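Local coordinates for extracellular invertase (Aspergillus kawachii, PDB 5XH8), which probably hydrolyses sucrose and related beta-fructofuranosides and has high transfructosylation activity, which would build fructooligosaccharides such as 1-kestose, at residues S15-N19 with G20-E24; W26-A30 with H31-P35; D78-G82 with N83-V87; G350-F353 with E354-G358; L544-N548 with S549-V553. All coordinates share one frame; numbering follows the deposited sequence.

Contact 1 of 5, residues S15-N19 with G20-E24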
# COMPACT_ATOMS: atom_id res chain seq x y z
N SER A 15 -12.20 10.00 -41.73
CA SER A 15 -12.30 10.90 -40.59
C SER A 15 -13.23 12.08 -40.77
O SER A 15 -13.45 12.78 -39.81
CB SER A 15 -10.92 11.40 -40.18
OG SER A 15 -10.20 10.28 -39.69
N THR A 16 -13.79 12.30 -41.97
CA THR A 16 -14.79 13.35 -42.18
C THR A 16 -16.20 12.88 -41.96
O THR A 16 -17.10 13.70 -41.95
CB THR A 16 -14.70 13.96 -43.62
OG1 THR A 16 -15.01 12.95 -44.61
CG2 THR A 16 -13.31 14.52 -43.86
N LEU A 17 -16.42 11.57 -41.81
CA LEU A 17 -17.79 11.04 -41.67
C LEU A 17 -18.33 11.25 -40.25
O LEU A 17 -17.55 11.53 -39.34
CB LEU A 17 -17.85 9.57 -42.07
CG LEU A 17 -17.58 9.27 -43.55
CD1 LEU A 17 -17.35 7.79 -43.78
CD2 LEU A 17 -18.75 9.74 -44.41
N PRO A 18 -19.66 11.16 -40.06
CA PRO A 18 -20.23 11.29 -38.72
C PRO A 18 -19.80 10.17 -37.77
O PRO A 18 -19.39 9.08 -38.20
CB PRO A 18 -21.74 11.21 -38.94
CG PRO A 18 -21.95 11.52 -40.38
CD PRO A 18 -20.72 11.04 -41.08
N ASN A 19 -19.92 10.48 -36.49
CA ASN A 19 -19.65 9.53 -35.41
C ASN A 19 -20.58 8.35 -35.55
O ASN A 19 -21.76 8.53 -35.80
CB ASN A 19 -19.91 10.17 -34.05
CG ASN A 19 -18.89 11.22 -33.71
OD1 ASN A 19 -17.83 11.30 -34.32
ND2 ASN A 19 -19.21 12.04 -32.74
N GLY A 20 -20.03 7.14 -35.44
CA GLY A 20 -20.87 5.94 -35.51
C GLY A 20 -21.22 5.45 -36.90
O GLY A 20 -21.76 4.36 -37.02
N SER A 21 -20.88 6.21 -37.96
CA SER A 21 -21.34 5.90 -39.31
C SER A 21 -20.66 4.65 -39.86
O SER A 21 -21.23 3.97 -40.70
CB SER A 21 -21.14 7.11 -40.25
OG SER A 21 -19.76 7.41 -40.42
N LEU A 22 -19.46 4.33 -39.36
CA LEU A 22 -18.74 3.13 -39.78
C LEU A 22 -18.77 1.99 -38.73
O LEU A 22 -17.91 1.11 -38.75
CB LEU A 22 -17.31 3.48 -40.14
CG LEU A 22 -17.07 4.55 -41.23
CD1 LEU A 22 -15.58 4.77 -41.39
CD2 LEU A 22 -17.69 4.14 -42.56
N PHE A 23 -19.79 1.95 -37.88
CA PHE A 23 -19.86 0.92 -36.83
C PHE A 23 -19.83 -0.50 -37.40
O PHE A 23 -19.03 -1.33 -36.95
CB PHE A 23 -21.11 1.13 -35.96
CG PHE A 23 -21.20 0.18 -34.81
CD1 PHE A 23 -20.48 0.41 -33.64
CD2 PHE A 23 -22.02 -0.94 -34.88
CE1 PHE A 23 -20.56 -0.49 -32.56
CE2 PHE A 23 -22.10 -1.84 -33.81
CZ PHE A 23 -21.37 -1.60 -32.65
N GLU A 24 -20.64 -0.77 -38.43
CA GLU A 24 -20.71 -2.12 -39.01
C GLU A 24 -19.66 -2.43 -40.06
O GLU A 24 -19.48 -3.61 -40.40
CB GLU A 24 -22.12 -2.40 -39.57
CG GLU A 24 -23.25 -2.39 -38.54
CD GLU A 24 -23.17 -3.50 -37.45
OE1 GLU A 24 -22.30 -4.40 -37.53
OE2 GLU A 24 -23.98 -3.48 -36.49
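Ser21 grips the carbonyl oxygen of Pro18 twice. Its side-chain hydroxyl donates from OG to Pro18 O over 2.8 Å, with the donor tilted 19° from the carbonyl plane, while the backbone hydrogen bond from Ser21 N to the same Pro18 O spans 3.2 Å. The second bond closes a type II beta turn from Pro18 to Ser21, with Gly20 at its third position, where the positive phi suits a residue without a side chain. With chi1 at 65°, OG of Ser21 stands between its own backbone N and carbonyl carbon, and from there it faces back across the turn. The hydroxyl is also packed against carbon, since Ser21 OG lies 3.3 Å from Leu17 CB. Beyond the hydroxyl, the Leu17 and Leu22 side chains cross at about a right angle, Leu17 CD1 touching Leu22 CD2 at 3.9 Å. A type I turn from Gly20 to Phe23 overlaps the first. This surface loop precedes strand 37-47 and lies on helix 361-364: Gly20 and Leu22 make backbone hydrogen bonds to Asn362 and Gln363, and the Phe23 ring meets Trp366 of strand 366-385 edge-to-face.

Contact 2 of 5, residues W26-A30 with H31-P35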
# COMPACT_ATOMS: atom_id res chain seq x y z
N TRP A 26 -16.41 -2.79 -40.65
CA TRP A 26 -15.34 -3.78 -40.51
C TRP A 26 -15.55 -4.74 -39.32
O TRP A 26 -14.66 -5.54 -38.98
CB TRP A 26 -14.02 -3.02 -40.37
CG TRP A 26 -13.56 -2.35 -41.65
CD1 TRP A 26 -13.58 -2.89 -42.93
CD2 TRP A 26 -12.98 -1.04 -41.78
NE1 TRP A 26 -13.05 -1.99 -43.83
CE2 TRP A 26 -12.68 -0.85 -43.16
CE3 TRP A 26 -12.67 -0.01 -40.87
CZ2 TRP A 26 -12.10 0.32 -43.64
CZ3 TRP A 26 -12.09 1.16 -41.35
CH2 TRP A 26 -11.79 1.31 -42.73
N ARG A 27 -16.74 -4.69 -38.75
CA ARG A 27 -17.07 -5.38 -37.52
C ARG A 27 -17.23 -6.89 -37.71
O ARG A 27 -18.01 -7.34 -38.55
CB ARG A 27 -18.35 -4.78 -36.93
CG ARG A 27 -18.64 -5.19 -35.49
CD ARG A 27 -19.78 -4.37 -34.90
NE ARG A 27 -20.12 -4.86 -33.57
CZ ARG A 27 -19.47 -4.57 -32.43
NH1 ARG A 27 -18.43 -3.74 -32.40
NH2 ARG A 27 -19.88 -5.13 -31.30
N PRO A 28 -16.52 -7.67 -36.90
CA PRO A 28 -16.71 -9.11 -37.00
C PRO A 28 -18.05 -9.55 -36.39
O PRO A 28 -18.65 -8.82 -35.58
CB PRO A 28 -15.50 -9.65 -36.24
CG PRO A 28 -15.22 -8.62 -35.21
CD PRO A 28 -15.54 -7.31 -35.87
N ARG A 29 -18.51 -10.74 -36.77
CA ARG A 29 -19.71 -11.36 -36.17
C ARG A 29 -19.46 -12.59 -35.28
O ARG A 29 -20.34 -12.95 -34.49
CB ARG A 29 -20.72 -11.72 -37.27
CG ARG A 29 -20.31 -12.85 -38.19
CD ARG A 29 -21.50 -13.32 -39.04
NE ARG A 29 -21.99 -12.26 -39.93
CZ ARG A 29 -22.23 -12.37 -41.25
NH1 ARG A 29 -22.09 -13.51 -41.94
NH2 ARG A 29 -22.67 -11.29 -41.89
N ALA A 30 -18.30 -13.23 -35.45
CA ALA A 30 -17.98 -14.49 -34.76
C ALA A 30 -16.84 -14.35 -33.71
O ALA A 30 -16.25 -15.35 -33.31
CB ALA A 30 -17.58 -15.55 -35.78
N HIS A 31 -16.55 -13.11 -33.28
CA HIS A 31 -15.45 -12.83 -32.34
C HIS A 31 -15.95 -12.16 -31.06
O HIS A 31 -17.00 -11.51 -31.04
CB HIS A 31 -14.41 -11.93 -33.01
CG HIS A 31 -13.46 -12.65 -33.90
ND1 HIS A 31 -13.81 -13.10 -35.15
CD2 HIS A 31 -12.17 -13.00 -33.73
CE1 HIS A 31 -12.78 -13.70 -35.71
NE2 HIS A 31 -11.77 -13.65 -34.87
N VAL A 32 -15.17 -12.31 -29.99
CA VAL A 32 -15.46 -11.64 -28.71
C VAL A 32 -14.96 -10.19 -28.73
O VAL A 32 -13.77 -9.93 -28.85
CB VAL A 32 -14.84 -12.40 -27.49
CG1 VAL A 32 -14.96 -11.59 -26.19
CG2 VAL A 32 -15.51 -13.74 -27.35
N LEU A 33 -15.91 -9.27 -28.62
CA LEU A 33 -15.61 -7.87 -28.46
C LEU A 33 -16.83 -7.22 -27.79
O LEU A 33 -17.93 -7.76 -27.86
CB LEU A 33 -15.26 -7.23 -29.83
CG LEU A 33 -16.35 -6.85 -30.83
CD1 LEU A 33 -15.70 -6.15 -32.03
CD2 LEU A 33 -17.18 -8.05 -31.29
N PRO A 34 -16.66 -6.06 -27.15
CA PRO A 34 -17.80 -5.44 -26.44
C PRO A 34 -18.89 -4.96 -27.40
O PRO A 34 -18.68 -4.93 -28.63
CB PRO A 34 -17.15 -4.26 -25.69
CG PRO A 34 -15.88 -3.99 -26.43
CD PRO A 34 -15.43 -5.29 -26.98
N PRO A 35 -20.06 -4.56 -26.85
CA PRO A 35 -21.13 -4.03 -27.69
C PRO A 35 -20.70 -2.82 -28.51
O PRO A 35 -21.14 -2.67 -29.64
CB PRO A 35 -22.24 -3.69 -26.69
CG PRO A 35 -21.99 -4.61 -25.54
CD PRO A 35 -20.48 -4.65 -25.44
O HOH W 1 -17.06 -3.32 -29.97
O HOH W 2 -18.14 -10.62 -33.42
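Arg27 and Leu33 meet across a buried bend of the N-terminal segment, a local contact in irregular chain just before strand 37-47, which belongs to the beta-propeller of this family 32 glycosidase. The bend lies where the propeller meets the C-terminal beta-sandwich: Val32 makes a backbone hydrogen bond with Leu370 of strand 366-385, whereas His31 turns its two ring nitrogens to Asp547 and Glu552 of the sandwich. Across the bend the Arg27 side chain is stretched out from CG to NE, with CG anti to the backbone N (chi1 -167°), a shape that carries the guanidinium over to the second limb. Leu33 CD1 covers one face of that group, 3.7 Å from Arg27 NH1, and the same methyl also touches the Pro28 ring, 4.0 Å from Pro28 CD. Arg27 NE is taken by the terminal carboxylate of Tyr605 in a salt bridge, so the cation is held from more than one direction. Nearer the corner, Pro28 and His31 cross at about a right angle, and a water accepts from His31 N. At the far limb Arg27 NH2 donates to Pro34 O over 2.9 Å, nearly straight at 166° and within 3° of the guanidinium plane; a second water bridges the pair, 2.8 Å from Arg27 NH1 and 2.6 Å from Pro34 O.

Contact 3 of 5, residues D78-G82 with N83-V87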
# COMPACT_ATOMS: atom_id res chain seq x y z
N ASP A 78 -23.67 -11.01 -22.97
CA ASP A 78 -23.12 -9.93 -22.16
C ASP A 78 -23.59 -10.01 -20.71
O ASP A 78 -24.72 -10.37 -20.46
CB ASP A 78 -23.53 -8.58 -22.72
CG ASP A 78 -22.89 -8.30 -24.05
OD1 ASP A 78 -21.63 -8.23 -24.11
OD2 ASP A 78 -23.65 -8.21 -25.05
N LEU A 79 -22.70 -9.67 -19.78
CA LEU A 79 -23.09 -9.31 -18.43
C LEU A 79 -23.21 -7.81 -18.39
O LEU A 79 -22.41 -7.12 -19.02
CB LEU A 79 -22.10 -9.85 -17.39
CG LEU A 79 -22.04 -11.38 -17.37
CD1 LEU A 79 -20.80 -11.89 -16.63
CD2 LEU A 79 -23.30 -12.02 -16.79
N ASN A 80 -24.22 -7.30 -17.67
CA ASN A 80 -24.45 -5.85 -17.52
C ASN A 80 -24.57 -5.07 -18.80
O ASN A 80 -24.17 -3.90 -18.82
CB ASN A 80 -23.30 -5.15 -16.80
CG ASN A 80 -22.96 -5.79 -15.51
OD1 ASN A 80 -21.79 -5.96 -15.19
ND2 ASN A 80 -23.96 -6.14 -14.75
N GLN A 81 -25.04 -5.71 -19.86
CA GLN A 81 -25.11 -5.07 -21.17
C GLN A 81 -23.76 -4.49 -21.60
O GLN A 81 -23.72 -3.49 -22.31
CB GLN A 81 -26.20 -3.98 -21.17
CG GLN A 81 -27.51 -4.39 -20.51
CD GLN A 81 -28.46 -3.21 -20.42
OE1 GLN A 81 -28.65 -2.62 -19.35
NE2 GLN A 81 -29.03 -2.83 -21.56
N GLY A 82 -22.67 -5.14 -21.14
CA GLY A 82 -21.34 -4.77 -21.51
C GLY A 82 -20.65 -3.84 -20.55
O GLY A 82 -19.46 -3.66 -20.68
N ASN A 83 -21.38 -3.26 -19.60
CA ASN A 83 -20.81 -2.36 -18.60
C ASN A 83 -19.92 -3.15 -17.63
O ASN A 83 -20.16 -4.34 -17.36
CB ASN A 83 -21.89 -1.59 -17.83
CG ASN A 83 -22.73 -0.70 -18.74
OD1 ASN A 83 -23.95 -0.78 -18.74
ND2 ASN A 83 -22.08 0.09 -19.53
N GLN A 84 -18.88 -2.47 -17.15
CA GLN A 84 -17.76 -3.11 -16.47
C GLN A 84 -18.24 -3.75 -15.16
O GLN A 84 -19.15 -3.23 -14.50
CB GLN A 84 -16.64 -2.09 -16.21
CG GLN A 84 -15.85 -1.66 -17.45
CD GLN A 84 -16.46 -0.48 -18.21
OE1 GLN A 84 -17.63 -0.21 -18.09
NE2 GLN A 84 -15.64 0.20 -19.04
N VAL A 85 -17.65 -4.89 -14.82
CA VAL A 85 -17.94 -5.59 -13.56
C VAL A 85 -17.12 -5.03 -12.39
O VAL A 85 -17.37 -5.37 -11.22
CB VAL A 85 -17.74 -7.12 -13.71
CG1 VAL A 85 -18.49 -7.61 -14.93
CG2 VAL A 85 -16.26 -7.51 -13.83
N ILE A 86 -16.09 -4.27 -12.72
CA ILE A 86 -15.26 -3.58 -11.74
C ILE A 86 -14.65 -2.36 -12.44
O ILE A 86 -14.24 -2.46 -13.59
CB ILE A 86 -14.19 -4.50 -11.11
CG1 ILE A 86 -13.42 -3.79 -9.98
CG2 ILE A 86 -13.23 -5.09 -12.14
CD1 ILE A 86 -12.51 -4.74 -9.19
N VAL A 87 -14.59 -1.23 -11.72
CA VAL A 87 -14.11 0.03 -12.26
C VAL A 87 -13.11 0.64 -11.29
O VAL A 87 -13.17 0.36 -10.10
CB VAL A 87 -15.27 1.03 -12.54
CG1 VAL A 87 -16.17 0.53 -13.67
CG2 VAL A 87 -16.11 1.33 -11.30
O HOH W 3 -19.67 -6.56 -18.88
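Asn80 and Asn83 are joined through the backbone, Asn83 N donating to Asn80 O over 3.0 Å at an N-H...O angle of 159°. One residue earlier Gly82 N bonds to Leu79 O at 2.9 Å, so two successive backbone bonds, each spanning three residues, coil the chain tightly. Asn80, Gln81 and Gly82 all have positive phi, which gives this coil a left-handed twist, and Gly82 lies at angles where a beta carbon would press on the preceding carbonyl oxygen. The two asparagine side chains then pack at their first carbons, Asn80 CB lying 4.0 Å from Asn83 CB. The same Asn80 CB comes within 3.3 Å of Asn83 O, and in return Asn83 CB lies 3.4 Å from Asn80 O, so each side chain starts out against the other residue's carbonyl oxygen. The Val85 and Asn80 side chains cross at about a right angle. A water lies between the carbonyl oxygens of the two limbs, 2.8 Å from Leu79 O and 2.7 Å from Asn83 O. The coil follows the short strand 77-78 at the rim of a propeller sheet and leads toward strand 96-103. Leu79 makes a backbone hydrogen bond with Ser67 of strand 65-70, and farther along Val85 and Ile86 both face Ile65 in a classic beta bulge. Ile86 also reaches Leu113 and Tyr115, so the segment passes from the sheet of strand 65-70 to that of strand 112-118.

Contact 4 of 5, residues G350-F353 with E354-G358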
# COMPACT_ATOMS: atom_id res chain seq x y z
N GLY A 350 -6.70 -2.80 -31.84
CA GLY A 350 -7.31 -2.18 -33.02
C GLY A 350 -6.54 -1.01 -33.61
O GLY A 350 -6.83 -0.61 -34.74
N ASP A 351 -5.58 -0.45 -32.86
CA ASP A 351 -4.97 0.82 -33.23
C ASP A 351 -3.45 0.84 -32.99
O ASP A 351 -2.89 1.86 -32.58
CB ASP A 351 -5.68 1.96 -32.46
CG ASP A 351 -5.59 1.80 -30.95
OD1 ASP A 351 -4.90 0.88 -30.46
OD2 ASP A 351 -6.25 2.59 -30.25
N LEU A 352 -2.80 -0.29 -33.25
CA LEU A 352 -1.35 -0.40 -33.10
C LEU A 352 -0.90 0.02 -31.69
O LEU A 352 0.05 0.78 -31.50
CB LEU A 352 -0.62 0.43 -34.18
CG LEU A 352 -0.88 0.01 -35.64
CD1 LEU A 352 -0.17 0.96 -36.59
CD2 LEU A 352 -0.42 -1.42 -35.87
N PHE A 353 -1.61 -0.50 -30.68
CA PHE A 353 -1.33 -0.16 -29.29
C PHE A 353 -1.33 1.36 -29.09
O PHE A 353 -0.44 1.91 -28.48
CB PHE A 353 -0.03 -0.82 -28.85
CG PHE A 353 0.06 -2.27 -29.21
CD1 PHE A 353 -0.54 -3.24 -28.41
CD2 PHE A 353 0.73 -2.68 -30.37
CE1 PHE A 353 -0.46 -4.57 -28.75
CE2 PHE A 353 0.82 -4.02 -30.70
CZ PHE A 353 0.23 -4.97 -29.89
N GLU A 354 -2.34 2.00 -29.67
CA GLU A 354 -2.55 3.46 -29.62
C GLU A 354 -1.47 4.26 -30.34
O GLU A 354 -1.24 5.40 -29.99
CB GLU A 354 -2.76 3.93 -28.16
CG GLU A 354 -3.84 3.09 -27.51
CD GLU A 354 -4.22 3.49 -26.10
OE1 GLU A 354 -3.76 4.53 -25.62
OE2 GLU A 354 -5.02 2.75 -25.50
N GLN A 355 -0.86 3.68 -31.36
CA GLN A 355 0.09 4.42 -32.23
C GLN A 355 -0.50 4.78 -33.60
O GLN A 355 0.11 5.54 -34.34
CB GLN A 355 1.38 3.59 -32.41
CG GLN A 355 2.18 3.37 -31.13
CD GLN A 355 2.65 4.67 -30.50
OE1 GLN A 355 2.50 4.89 -29.30
NE2 GLN A 355 3.20 5.54 -31.31
N ALA A 356 -1.69 4.27 -33.94
CA ALA A 356 -2.26 4.47 -35.27
C ALA A 356 -2.94 5.82 -35.41
O ALA A 356 -4.18 5.93 -35.43
CB ALA A 356 -3.23 3.35 -35.62
N GLU A 357 -2.12 6.85 -35.58
CA GLU A 357 -2.62 8.23 -35.61
C GLU A 357 -3.54 8.56 -36.80
O GLU A 357 -3.20 8.29 -37.96
CB GLU A 357 -1.43 9.19 -35.59
CG GLU A 357 -1.84 10.64 -35.31
CD GLU A 357 -0.68 11.52 -34.91
OE1 GLU A 357 0.51 11.10 -35.03
OE2 GLU A 357 -0.97 12.65 -34.48
N GLY A 358 -4.69 9.14 -36.51
CA GLY A 358 -5.67 9.51 -37.53
C GLY A 358 -6.66 8.44 -37.97
O GLY A 358 -7.47 8.69 -38.87
O HOH W 4 -7.20 2.11 -27.69
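Asp351 O is gripped by two backbone donors: Ala356 N at 3.0 Å with an angle of 149°, and Gln355 N, also 3.0 Å from Asp351 O but only weakly bonded. Gln355 N turns to Leu352 O as well, 3.0 Å away, so its hydrogen is shared. The Asp351 side chain adds its own bond, Glu354 N donating to Asp351 OD1 over 2.9 Å and meeting it from above the carboxylate plane. A chi1 of 59° sets that carboxylate between its own backbone N and carbonyl carbon, turned toward the Glu354 amide. These bonds wind the chain into a compact loop between strand 341-348 of the propeller and helix 361-364. Leu352, Phe353 and Glu354 are three successive residues with positive phi, giving a left-handed turn, and an inverse gamma turn centred on Ala356 ends it. The Asp351 and Glu354 side chains lie side by side, pointing the same way with carboxylate planes 73° apart; a water donates to Asp351 OD2 and Glu354 OE2, which probably eases the repulsion between the two acids. Leu352 CD1 also rests on Ala356 CB at 4.0 Å. The Phe353 ring stacks on His287, a ligand of the bound sodium ion.

Contact 5 of 5, residues L544-N548 with S549-V553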
# COMPACT_ATOMS: atom_id res chain seq x y z
N LEU A 544 -7.70 -20.29 -43.26
CA LEU A 544 -7.90 -18.84 -43.21
C LEU A 544 -9.31 -18.61 -42.69
O LEU A 544 -10.26 -19.17 -43.24
CB LEU A 544 -7.76 -18.20 -44.60
CG LEU A 544 -6.37 -17.94 -45.19
CD1 LEU A 544 -5.42 -19.09 -45.00
CD2 LEU A 544 -6.50 -17.62 -46.67
N VAL A 545 -9.45 -17.80 -41.65
CA VAL A 545 -10.75 -17.39 -41.15
C VAL A 545 -10.82 -15.89 -41.34
O VAL A 545 -10.03 -15.14 -40.74
CB VAL A 545 -10.97 -17.73 -39.67
CG1 VAL A 545 -12.41 -17.40 -39.24
CG2 VAL A 545 -10.62 -19.18 -39.38
N VAL A 546 -11.76 -15.44 -42.17
CA VAL A 546 -11.96 -14.03 -42.43
C VAL A 546 -13.31 -13.66 -41.84
O VAL A 546 -14.34 -14.15 -42.29
CB VAL A 546 -11.91 -13.74 -43.95
CG1 VAL A 546 -12.29 -12.29 -44.25
CG2 VAL A 546 -10.52 -14.04 -44.47
N ASP A 547 -13.28 -12.80 -40.83
CA ASP A 547 -14.50 -12.33 -40.17
C ASP A 547 -14.56 -10.81 -40.34
O ASP A 547 -14.19 -10.02 -39.44
CB ASP A 547 -14.50 -12.79 -38.70
CG ASP A 547 -15.79 -12.54 -38.01
OD1 ASP A 547 -16.74 -11.99 -38.62
OD2 ASP A 547 -15.87 -12.90 -36.82
N ASN A 548 -15.04 -10.43 -41.53
CA ASN A 548 -15.09 -9.05 -42.00
C ASN A 548 -13.69 -8.44 -42.16
O ASN A 548 -13.11 -8.57 -43.24
CB ASN A 548 -16.07 -8.20 -41.16
CG ASN A 548 -16.77 -7.13 -41.99
OD1 ASN A 548 -16.47 -6.94 -43.17
ND2 ASN A 548 -17.70 -6.43 -41.38
N SER A 549 -13.15 -7.78 -41.13
CA SER A 549 -11.78 -7.27 -41.17
C SER A 549 -10.79 -8.09 -40.33
O SER A 549 -9.61 -7.80 -40.35
CB SER A 549 -11.73 -5.82 -40.68
OG SER A 549 -12.09 -5.69 -39.31
N VAL A 550 -11.26 -9.08 -39.58
CA VAL A 550 -10.36 -9.88 -38.77
C VAL A 550 -9.90 -11.09 -39.57
O VAL A 550 -10.70 -11.93 -39.90
CB VAL A 550 -11.04 -10.36 -37.47
CG1 VAL A 550 -10.04 -11.15 -36.63
CG2 VAL A 550 -11.58 -9.18 -36.70
N LEU A 551 -8.60 -11.17 -39.86
CA LEU A 551 -8.01 -12.33 -40.51
C LEU A 551 -7.19 -13.13 -39.49
O LEU A 551 -6.29 -12.60 -38.86
CB LEU A 551 -7.08 -11.91 -41.68
CG LEU A 551 -6.23 -13.04 -42.31
CD1 LEU A 551 -7.07 -14.16 -42.91
CD2 LEU A 551 -5.30 -12.44 -43.35
N GLU A 552 -7.50 -14.42 -39.39
CA GLU A 552 -6.68 -15.36 -38.64
C GLU A 552 -6.20 -16.47 -39.59
O GLU A 552 -6.99 -17.13 -40.27
CB GLU A 552 -7.46 -15.95 -37.47
CG GLU A 552 -7.88 -14.87 -36.45
CD GLU A 552 -8.47 -15.43 -35.16
OE1 GLU A 552 -8.00 -16.48 -34.68
OE2 GLU A 552 -9.39 -14.80 -34.59
N VAL A 553 -4.88 -16.64 -39.63
CA VAL A 553 -4.23 -17.65 -40.44
C VAL A 553 -3.65 -18.73 -39.52
O VAL A 553 -2.78 -18.44 -38.70
CB VAL A 553 -3.08 -17.01 -41.25
CG1 VAL A 553 -2.40 -18.06 -42.14
CG2 VAL A 553 -3.62 -15.85 -42.09
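Val546 and Leu551 form the main bump and hollow of this hairpin: Leu551 CD1 fits between Val546 CG2, 3.8 Å away, and Leu544 CB at 4.4 Å. The Leu551 side chain leaves with CG anti to the backbone N (chi1 171°), and its end swings toward the neighbouring strand to sit in the notch between those two residues. Farther along the same face, Leu544 CD1 reaches Val553 CG1, so Leu544, Val546, Leu551 and Val553 make one continuous apolar surface. The other face bears Val545, Asp547, Val550 and Glu552 and is partly polar. There Asp547 and Val550 meet at their roots, CB to CB 4.4 Å, while the Glu552 side chain leads away from the partner strand. The carboxylates of Asp547 and Glu552 accept hydrogen bonds from outside the hairpin, His31 among the donors, and Glu552 also forms a salt bridge with Arg374. Beneath the side chains the ladder is regular, with Val545 N to Glu552 O at 2.9 Å and Asp547 N to Val550 O also at 2.9 Å, the latter nearly straight at 176°. At the tip Asn548 has positive phi, and Val550 N closes the turn on Asp547 O at 3.1 Å. The result is a beta hairpin whose two-residue loop forms a type II' turn, its strands antiparallel with N-to-C directions 170° apart, in the C-terminal beta-sandwich characteristic of family 32 enzymes.

From the N terminus the five contacts come in series, none enclosing or crossing another, and each closes a short local bend. Contacts 1 and 2 shape the chain before strand 37-47 and touch where Phe23 CZ packs on Pro35 O. Contact 2 is the junction of the set: its bend lies against the hairpin of contact 5, with centres about 12 Å apart, while Pro35 packs on the coil of contact 3. Contact 4 belongs to the propeller and meets contact 1 through Ser15 and Gly358. The N-terminal segment thus lies between the C-terminal sandwich and propeller loop 78-87, with a weak contact to 350-358, although contacts 3 and 5 themselves stay about 15 Å apart at their nearest atoms.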